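Superoxide dismutase (Candida albicans, PDB 4GUN) probably protects cells from oxidative damage by converting superoxide into hydrogen peroxide and oxygen with a bound manganese ion. Local coordinates at residues 102-107 against 199-204; 134-139 against 150-155; 140-145 against 160-165. The protein carries 2 engineered substitutions. All coordinates share one frame; numbering follows the deposited sequence.

Interaction 1 (102-107 against 199-204). With SO4 (sulfate ion), chain R.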
loop_
_atom_site.group_PDB
_atom_site.type_symbol
_atom_site.label_atom_id
_atom_site.label_comp_id
_atom_site.label_asym_id
_atom_site.label_seq_id
_atom_site.Cartn_x
_atom_site.Cartn_y
_atom_site.Cartn_z
ATOM N N SER A 102 15.145 -0.358 -35.622
ATOM C CA SER A 102 15.657 -1.067 -34.437
ATOM C C SER A 102 14.505 -1.852 -33.817
ATOM O O SER A 102 13.339 -1.495 -34.049
ATOM C CB SER A 102 16.280 -0.101 -33.422
ATOM O OG SER A 102 15.330 0.707 -32.740
ATOM N N ALA A 103 14.813 -2.922 -33.043
ATOM C CA ALA A 103 13.774 -3.750 -32.387
ATOM C C ALA A 103 12.801 -2.915 -31.551
ATOM O O ALA A 103 11.583 -3.104 -31.659
ATOM C CB ALA A 103 14.412 -4.861 -31.550
ATOM N N LEU A 104 13.323 -1.935 -30.778
ATOM C CA LEU A 104 12.488 -1.036 -29.975
ATOM C C LEU A 104 11.632 -0.140 -30.874
ATOM O O LEU A 104 10.434 -0.031 -30.638
ATOM C CB LEU A 104 13.336 -0.172 -29.001
ATOM C CG LEU A 104 12.546 0.920 -28.246
ATOM C CD1 LEU A 104 11.511 0.335 -27.290
ATOM C CD2 LEU A 104 13.460 1.925 -27.576
ATOM N N GLY A 105 12.259 0.496 -31.871
ATOM C CA GLY A 105 11.602 1.392 -32.823
ATOM C C GLY A 105 10.486 0.717 -33.589
ATOM O O GLY A 105 9.431 1.313 -33.808
ATOM N N LYS A 106 10.711 -0.540 -33.976
ATOM C CA LYS A 106 9.735 -1.392 -34.664
ATOM C C LYS A 106 8.560 -1.674 -33.719
ATOM O O LYS A 106 7.410 -1.618 -34.152
ATOM C CB LYS A 106 10.378 -2.738 -35.079
ATOM C CG LYS A 106 11.004 -2.726 -36.468
ATOM C CD LYS A 106 11.005 -4.118 -37.120
ATOM C CE LYS A 106 12.196 -4.959 -36.736
ATOM N NZ LYS A 106 12.126 -6.314 -37.338
ATOM N N GLN A 107 8.845 -1.959 -32.435
ATOM C CA GLN A 107 7.794 -2.230 -31.442
ATOM C C GLN A 107 6.919 -1.001 -31.155
ATOM O O GLN A 107 5.705 -1.153 -31.086
ATOM C CB GLN A 107 8.356 -2.865 -30.165
ATOM C CG GLN A 107 7.295 -3.600 -29.332
ATOM C CD GLN A 107 6.781 -4.879 -29.956
ATOM O OE1 GLN A 107 7.467 -5.544 -30.740
ATOM N NE2 GLN A 107 5.575 -5.277 -29.583
ATOM N N GLU A 199 20.037 4.520 -25.601
ATOM C CA GLU A 199 20.121 3.668 -24.414
ATOM C C GLU A 199 18.877 2.786 -24.349
ATOM O O GLU A 199 19.001 1.599 -24.079
ATOM C CB GLU A 199 20.300 4.484 -23.105
ATOM C CG GLU A 199 20.353 3.642 -21.822
ATOM C CD GLU A 199 21.426 2.564 -21.721
ATOM O OE1 GLU A 199 22.487 2.723 -22.361
ATOM O OE2 GLU A 199 21.212 1.567 -20.995
ATOM N N ALA A 200 17.693 3.365 -24.637
ATOM C CA ALA A 200 16.418 2.662 -24.648
ATOM C C ALA A 200 16.456 1.480 -25.651
ATOM O O ALA A 200 16.037 0.362 -25.317
ATOM C CB ALA A 200 15.312 3.646 -24.996
ATOM N N GLU A 201 16.996 1.726 -26.871
ATOM C CA GLU A 201 17.161 0.715 -27.919
ATOM C C GLU A 201 18.046 -0.449 -27.421
ATOM O O GLU A 201 17.691 -1.616 -27.593
ATOM C CB GLU A 201 17.840 1.336 -29.152
ATOM C CG GLU A 201 16.992 2.286 -29.966
ATOM C CD GLU A 201 17.722 2.876 -31.157
ATOM O OE1 GLU A 201 18.754 2.311 -31.579
ATOM O OE2 GLU A 201 17.272 3.928 -31.653
ATOM N N SER A 202 19.195 -0.125 -26.811
ATOM C CA SER A 202 20.123 -1.125 -26.278
ATOM C C SER A 202 19.443 -1.970 -25.182
ATOM O O SER A 202 19.609 -3.194 -25.172
ATOM C CB SER A 202 21.375 -0.443 -25.727
ATOM O OG SER A 202 22.297 -1.402 -25.242
ATOM N N ARG A 203 18.660 -1.327 -24.287
ATOM C CA ARG A 203 17.944 -2.011 -23.205
ATOM C C ARG A 203 16.929 -3.016 -23.726
ATOM O O ARG A 203 16.843 -4.127 -23.196
ATOM C CB ARG A 203 17.275 -1.003 -22.274
ATOM C CG ARG A 203 18.256 -0.303 -21.381
ATOM C CD ARG A 203 17.573 0.771 -20.590
ATOM N NE ARG A 203 18.522 1.517 -19.766
ATOM C CZ ARG A 203 18.223 2.636 -19.120
ATOM N NH1 ARG A 203 17.002 3.156 -19.203
ATOM N NH2 ARG A 203 19.150 3.273 -18.431
ATOM N N TYR A 204 16.178 -2.638 -24.767
ATOM C CA TYR A 204 15.182 -3.494 -25.411
ATOM C C TYR A 204 15.834 -4.760 -26.041
ATOM O O TYR A 204 15.305 -5.870 -25.898
ATOM C CB TYR A 204 14.408 -2.712 -26.486
ATOM C CG TYR A 204 13.176 -3.442 -26.979
ATOM C CD1 TYR A 204 13.254 -4.351 -28.036
ATOM C CD2 TYR A 204 11.943 -3.260 -26.365
ATOM C CE1 TYR A 204 12.139 -5.077 -28.450
ATOM C CE2 TYR A 204 10.817 -3.974 -26.782
ATOM C CZ TYR A 204 10.923 -4.890 -27.814
ATOM O OH TYR A 204 9.812 -5.583 -28.232
HETATM S S SO4 R . 18.765 -3.575 -32.560
HETATM O O1 SO4 R . 19.252 -4.951 -32.476
HETATM O O2 SO4 R . 17.314 -3.599 -32.560
HETATM O O3 SO4 R . 19.257 -2.796 -31.420
HETATM O O4 SO4 R . 19.233 -2.940 -33.794
HETATM O O HOH W 1 16.148 -2.143 -30.037
HETATM O O HOH W 2 8.877 -7.658 -29.947
#
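Y204 of helix 197-205 lies across the first turns of helix 103-112, and its side chain meets A103, L104 and Q107 there. Its CB packs 3.7 Å from L104 CB. With CG anti to the backbone N (chi1 -168°), the ring extends over the backbone of the other helix, placing L104 CA over one face in a CH-pi contact, 4.1 Å from the ring centroid. Of the two ring carbons next to CG, CD1 approaches A103 CB at 3.7 Å, while CD2 touches L104 CD1. At the far end OH lies 3.4 Å from Q107 CG. This hydroxyl is hydrogen-bonded to G145 O, and a water donates both to it and to Q107 OE1, while Q107 NE2 is hydrogen-bonded to Q111 OE1. The two helices belong to the C-terminal domain of the iron/manganese superoxide dismutase fold and meet almost perpendicularly, at 95°, with segment axes 9.0 Å apart at closest approach. L104 fills the angle between them, its CD2 branch 3.6 Å from A200 CB, and both side chains also touch I166 of strand 163-170. S102 is the N-cap of helix 103-112: its OG accepts from G105 N at 3.2 Å and is also bonded to D99 O. The E201 carboxylate packs beside that hydroxyl while OE2 binds D99 N. A103 N donates almost straight to sulfate O2, at 2.6 Å, an anion probably from crystallisation.

Interaction 2 (134-139 against 150-155)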
loop_
_atom_site.group_PDB
_atom_site.type_symbol
_atom_site.label_atom_id
_atom_site.label_comp_id
_atom_site.label_asym_id
_atom_site.label_seq_id
_atom_site.Cartn_x
_atom_site.Cartn_y
_atom_site.Cartn_z
ATOM N N TRP A 134 7.750 7.300 -10.039
ATOM C CA TRP A 134 8.416 7.176 -11.343
ATOM C C TRP A 134 7.448 6.676 -12.358
ATOM O O TRP A 134 6.469 6.030 -11.993
ATOM C CB TRP A 134 9.534 6.096 -11.252
ATOM C CG TRP A 134 10.694 6.468 -10.381
ATOM C CD1 TRP A 134 10.727 6.469 -9.021
ATOM C CD2 TRP A 134 11.974 6.943 -10.816
ATOM N NE1 TRP A 134 11.930 6.969 -8.576
ATOM C CE2 TRP A 134 12.712 7.278 -9.659
ATOM C CE3 TRP A 134 12.570 7.124 -12.074
ATOM C CZ2 TRP A 134 14.025 7.763 -9.720
ATOM C CZ3 TRP A 134 13.865 7.630 -12.133
ATOM C CH2 TRP A 134 14.574 7.946 -10.968
ATOM N N ALA A 135 7.729 6.941 -13.643
ATOM C CA ALA A 135 7.048 6.317 -14.783
ATOM C C ALA A 135 8.104 5.551 -15.566
ATOM O O ALA A 135 9.255 5.996 -15.665
ATOM C CB ALA A 135 6.373 7.333 -15.682
ATOM N N PHE A 136 7.735 4.369 -16.070
ATOM C CA PHE A 136 8.654 3.567 -16.854
ATOM C C PHE A 136 7.975 3.083 -18.124
ATOM O O PHE A 136 6.825 2.660 -18.089
ATOM C CB PHE A 136 9.152 2.321 -16.077
ATOM C CG PHE A 136 9.883 2.526 -14.775
ATOM C CD1 PHE A 136 11.271 2.491 -14.728
ATOM C CD2 PHE A 136 9.186 2.645 -13.579
ATOM C CE1 PHE A 136 11.948 2.642 -13.515
ATOM C CE2 PHE A 136 9.863 2.793 -12.366
ATOM C CZ PHE A 136 11.236 2.788 -12.343
ATOM N N ILE A 137 8.731 3.080 -19.219
ATOM C CA ILE A 137 8.373 2.415 -20.460
ATOM C C ILE A 137 9.026 1.050 -20.219
ATOM O O ILE A 137 10.223 1.001 -19.904
ATOM C CB ILE A 137 8.936 3.125 -21.724
ATOM C CG1 ILE A 137 8.164 4.450 -21.963
ATOM C CG2 ILE A 137 8.786 2.190 -22.935
ATOM C CD1 ILE A 137 8.815 5.445 -22.938
ATOM N N VAL A 138 8.227 -0.040 -20.263
ATOM C CA VAL A 138 8.742 -1.382 -19.940
ATOM C C VAL A 138 8.529 -2.353 -21.085
ATOM O O VAL A 138 7.572 -2.199 -21.827
ATOM C CB VAL A 138 8.154 -1.978 -18.607
ATOM C CG1 VAL A 138 8.346 -1.042 -17.419
ATOM C CG2 VAL A 138 6.687 -2.370 -18.741
ATOM N N LYS A 139 9.392 -3.382 -21.186
ATOM C CA LYS A 139 9.228 -4.469 -22.165
ATOM C C LYS A 139 8.870 -5.725 -21.373
ATOM O O LYS A 139 9.532 -6.049 -20.387
ATOM C CB LYS A 139 10.517 -4.683 -22.984
ATOM C CG LYS A 139 10.558 -5.981 -23.809
ATOM C CD LYS A 139 11.979 -6.276 -24.267
ATOM C CE LYS A 139 12.035 -7.325 -25.364
ATOM N NZ LYS A 139 13.452 -7.754 -25.633
ATOM N N VAL A 150 4.131 2.062 -17.136
ATOM C CA VAL A 150 3.757 1.770 -15.735
ATOM C C VAL A 150 4.302 2.866 -14.785
ATOM O O VAL A 150 5.239 3.570 -15.134
ATOM C CB VAL A 150 4.218 0.330 -15.311
ATOM C CG1 VAL A 150 5.725 0.208 -15.295
ATOM C CG2 VAL A 150 3.653 -0.094 -13.956
ATOM N N THR A 151 3.696 3.014 -13.611
ATOM C CA THR A 151 4.202 3.946 -12.599
ATOM C C THR A 151 4.519 3.177 -11.325
ATOM O O THR A 151 3.903 2.147 -11.054
ATOM C CB THR A 151 3.226 5.092 -12.288
ATOM O OG1 THR A 151 2.033 4.537 -11.744
ATOM C CG2 THR A 151 2.961 5.996 -13.481
ATOM N N THR A 152 5.467 3.689 -10.538
ATOM C CA THR A 152 5.798 3.109 -9.247
ATOM C C THR A 152 5.763 4.246 -8.243
ATOM O O THR A 152 5.943 5.404 -8.636
ATOM C CB THR A 152 7.138 2.353 -9.258
ATOM O OG1 THR A 152 8.228 3.273 -9.224
ATOM C CG2 THR A 152 7.265 1.336 -10.413
ATOM N N ALA A 153 5.514 3.934 -6.953
ATOM C CA ALA A 153 5.483 4.966 -5.920
ATOM C C ALA A 153 6.842 4.988 -5.269
ATOM O O ALA A 153 7.475 3.936 -5.177
ATOM C CB ALA A 153 4.403 4.642 -4.891
ATOM N N ASN A 154 7.299 6.177 -4.805
ATOM C CA ASN A 154 8.545 6.327 -4.058
ATOM C C ASN A 154 9.756 5.768 -4.791
ATOM O O ASN A 154 10.040 6.222 -5.902
ATOM C CB ASN A 154 8.391 5.747 -2.618
ATOM C CG ASN A 154 7.315 6.441 -1.819
ATOM O OD1 ASN A 154 6.990 7.593 -2.071
ATOM N ND2 ASN A 154 6.735 5.763 -0.833
ATOM N N GLN A 155 10.473 4.790 -4.189
ATOM C CA GLN A 155 11.622 4.163 -4.844
ATOM C C GLN A 155 11.344 2.741 -5.307
ATOM O O GLN A 155 12.271 1.985 -5.567
ATOM C CB GLN A 155 12.945 4.300 -4.072
ATOM C CG GLN A 155 13.488 5.744 -3.936
ATOM C CD GLN A 155 13.668 6.513 -5.238
ATOM O OE1 GLN A 155 13.742 5.960 -6.344
ATOM N NE2 GLN A 155 13.760 7.818 -5.128
#
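W134 and F136 pair with T152 and V150 as hydrogen-bonded antiparallel pairs flanking the non-hydrogen-bonded pair A135-T151, the short strand segments running at 146° to one another. Both pairs are doubly bonded: T152 N to W134 O is 2.9 Å and F136 N to V150 O is 2.8 Å, and each has its reciprocal bond. W134, F136, V150 and T152 turn their side chains to one face of the sheet. There T152 crosses F136 at about a right angle, its CG2 3.6 Å from F136 CE2, while its OG1 lies at the edge of that ring and is hydrogen-bonded to D156 O. Further along, V138 CG1 meets V150 CG1 at 3.6 Å. The indole of W134 reaches past the strand end. N154 O lies in plane at its edge, 3.2 Å from CD1, and is held by W172 NE1. W134 NE1 gives a weak, bent bond (130°) to Q155 OE1 at 3.0 Å. A bend at chi2 (-55°) brings the Q155 amide back to the indole, its plane steeply inclined to the ring. OE1 also accepts from N79 ND2, and NE2 is bonded to Y40 OH, so the amide is gripped at both ends. The position of Q155 is consistent with that of the second-shell glutamine of manganese superoxide dismutases; the nearest atoms of W134 and the manganese are about 4 Å apart. The hairpin lies between two helices: N79 of helix 60-85 touches W134 and F136 on one face, helix 115-127 packs on A135 and T151 on the other; within the sheet, strand 163-170 borders strand 133-140.

Interaction 3 (140-145 against 160-165)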
loop_
_atom_site.group_PDB
_atom_site.type_symbol
_atom_site.label_atom_id
_atom_site.label_comp_id
_atom_site.label_asym_id
_atom_site.label_seq_id
_atom_site.Cartn_x
_atom_site.Cartn_y
_atom_site.Cartn_z
ATOM N N ASN A 140 7.851 -6.456 -21.828
ATOM C CA ASN A 140 7.452 -7.696 -21.160
ATOM C C ASN A 140 7.986 -8.853 -21.991
ATOM O O ASN A 140 7.617 -9.007 -23.141
ATOM C CB ASN A 140 5.924 -7.745 -20.982
ATOM C CG ASN A 140 5.391 -8.866 -20.119
ATOM O OD1 ASN A 140 5.933 -9.956 -20.055
ATOM N ND2 ASN A 140 4.298 -8.615 -19.429
ATOM N N LYS A 141 8.900 -9.632 -21.420
ATOM C CA LYS A 141 9.537 -10.765 -22.113
ATOM C C LYS A 141 8.622 -11.971 -22.363
ATOM O O LYS A 141 8.935 -12.797 -23.227
ATOM C CB LYS A 141 10.797 -11.207 -21.347
ATOM C CG LYS A 141 11.888 -10.138 -21.298
ATOM C CD LYS A 141 13.138 -10.633 -20.583
ATOM C CE LYS A 141 13.079 -10.372 -19.103
ATOM N NZ LYS A 141 14.157 -11.059 -18.346
ATOM N N GLN A 142 7.499 -12.063 -21.633
ATOM C CA GLN A 142 6.546 -13.181 -21.689
ATOM C C GLN A 142 5.434 -13.087 -22.734
ATOM O O GLN A 142 4.954 -14.124 -23.192
ATOM C CB GLN A 142 5.886 -13.362 -20.312
ATOM C CG GLN A 142 6.775 -14.006 -19.253
ATOM C CD GLN A 142 6.106 -14.043 -17.893
ATOM O OE1 GLN A 142 5.181 -13.271 -17.584
ATOM N NE2 GLN A 142 6.593 -14.925 -17.030
ATOM N N ASN A 143 4.940 -11.874 -23.016
ATOM C CA ASN A 143 3.813 -11.662 -23.928
ATOM C C ASN A 143 4.208 -11.159 -25.339
ATOM O O ASN A 143 3.434 -10.432 -25.972
ATOM C CB ASN A 143 2.813 -10.716 -23.277
ATOM C CG ASN A 143 3.318 -9.308 -23.094
ATOM O OD1 ASN A 143 4.458 -8.985 -23.432
ATOM N ND2 ASN A 143 2.455 -8.424 -22.611
ATOM N N GLY A 144 5.391 -11.547 -25.802
ATOM C CA GLY A 144 5.904 -11.192 -27.127
ATOM C C GLY A 144 6.748 -9.935 -27.202
ATOM O O GLY A 144 6.867 -9.327 -28.270
ATOM N N GLY A 145 7.361 -9.562 -26.082
ATOM C CA GLY A 145 8.180 -8.352 -25.999
ATOM C C GLY A 145 7.362 -7.074 -26.075
ATOM O O GLY A 145 7.862 -6.052 -26.552
ATOM N N ALA A 160 10.262 -7.277 -11.396
ATOM C CA ALA A 160 9.763 -8.565 -11.873
ATOM C C ALA A 160 10.760 -9.118 -12.905
ATOM O O ALA A 160 11.143 -8.372 -13.812
ATOM C CB ALA A 160 8.390 -8.400 -12.498
ATOM N N PRO A 161 11.261 -10.376 -12.747
ATOM C CA PRO A 161 12.236 -10.915 -13.715
ATOM C C PRO A 161 11.816 -10.839 -15.190
ATOM O O PRO A 161 12.655 -10.531 -16.021
ATOM C CB PRO A 161 12.423 -12.364 -13.262
ATOM C CG PRO A 161 12.073 -12.346 -11.823
ATOM C CD PRO A 161 10.939 -11.377 -11.712
ATOM N N HIS A 162 10.531 -11.053 -15.506
ATOM C CA HIS A 162 10.023 -11.017 -16.893
ATOM C C HIS A 162 9.857 -9.592 -17.463
ATOM O O HIS A 162 9.404 -9.438 -18.602
ATOM C CB HIS A 162 8.689 -11.778 -16.982
ATOM C CG HIS A 162 7.559 -11.089 -16.276
ATOM N ND1 HIS A 162 6.640 -10.318 -16.965
ATOM C CD2 HIS A 162 7.269 -11.037 -14.955
ATOM C CE1 HIS A 162 5.816 -9.834 -16.050
ATOM N NE2 HIS A 162 6.155 -10.241 -14.826
ATOM N N LEU A 163 10.188 -8.554 -16.673
ATOM C CA LEU A 163 10.027 -7.169 -17.121
ATOM C C LEU A 163 11.355 -6.439 -17.210
ATOM O O LEU A 163 12.224 -6.642 -16.361
ATOM C CB LEU A 163 9.076 -6.391 -16.206
ATOM C CG LEU A 163 7.589 -6.741 -16.247
ATOM C CD1 LEU A 163 6.847 -6.003 -15.133
ATOM C CD2 LEU A 163 6.957 -6.402 -17.609
ATOM N N VAL A 164 11.507 -5.579 -18.239
ATOM C CA VAL A 164 12.737 -4.818 -18.486
ATOM C C VAL A 164 12.444 -3.315 -18.484
ATOM O O VAL A 164 11.648 -2.866 -19.309
ATOM C CB VAL A 164 13.419 -5.229 -19.822
ATOM C CG1 VAL A 164 14.810 -4.605 -19.941
ATOM C CG2 VAL A 164 13.486 -6.747 -19.986
ATOM N N PRO A 165 13.092 -2.511 -17.603
ATOM C CA PRO A 165 12.887 -1.051 -17.683
ATOM C C PRO A 165 13.617 -0.501 -18.934
ATOM O O PRO A 165 14.778 -0.845 -19.172
ATOM C CB PRO A 165 13.459 -0.534 -16.351
ATOM C CG PRO A 165 14.453 -1.572 -15.917
ATOM C CD PRO A 165 14.097 -2.880 -16.573
#
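N140 closes strand 133-140 opposite L163 as a non-hydrogen-bonded antiparallel pair, its CB 3.8 Å from L163 CD2. Its carboxamide turns toward H162, whose ND1 donates to OD1 at 3.2 Å. The acceptor lies near the imidazole plane, but the donor stands well above the carbonyl plane of the amide. From the opposite face of that plane Q142 N reaches the same oxygen at 3.1 Å, so two bonds hold OD1 in place. K141 follows with its backbone N bonded to H162 O at 2.9 Å. Its side chain bends at chi3 (-89°) and passes across V164, CE lying 3.8 Å from CG2, before NZ donates to P161 O at 2.8 Å. Q142 then stacks its amide on the H162 ring, the two planes 16° apart and OE1 over one face; L163 CG lies over the opposite face, both offset toward the rim. Beyond, N143 ND2 donates to L147 O of a neighbouring subunit and N143 O accepts from Q111 NE2 of the same neighbour. Two turns thus meet at this surface end of the sheet: an Asx turn at N140, opening the loop of the beta hairpin 133-153, and a type I turn, A160 to L163, leading into strand 163-170.

Overall arrangement
All three contacts lie in the C-terminal domain, and interactions 2 and 3 are nested along the chain inside the loop closed by interaction 1. Interactions 2 and 3 share the three-stranded antiparallel sheet, in which strand 133-140 runs between 146-153 and 163-170; their segments alternate in sequence and their centres are about 14 Å apart. Interaction 1 packs the C-terminal helix 197-205 on helix 103-112, its centre about 18 Å from that of interaction 2 and about 14 Å from that of interaction 3. Y204 ties it to both, through its carbonyl to K139 and by also reaching the 140-145 loop. Interaction 2 thus lies beside the manganese, whereas interaction 3 lies at the surface end of the same sheet, against neighbouring subunits.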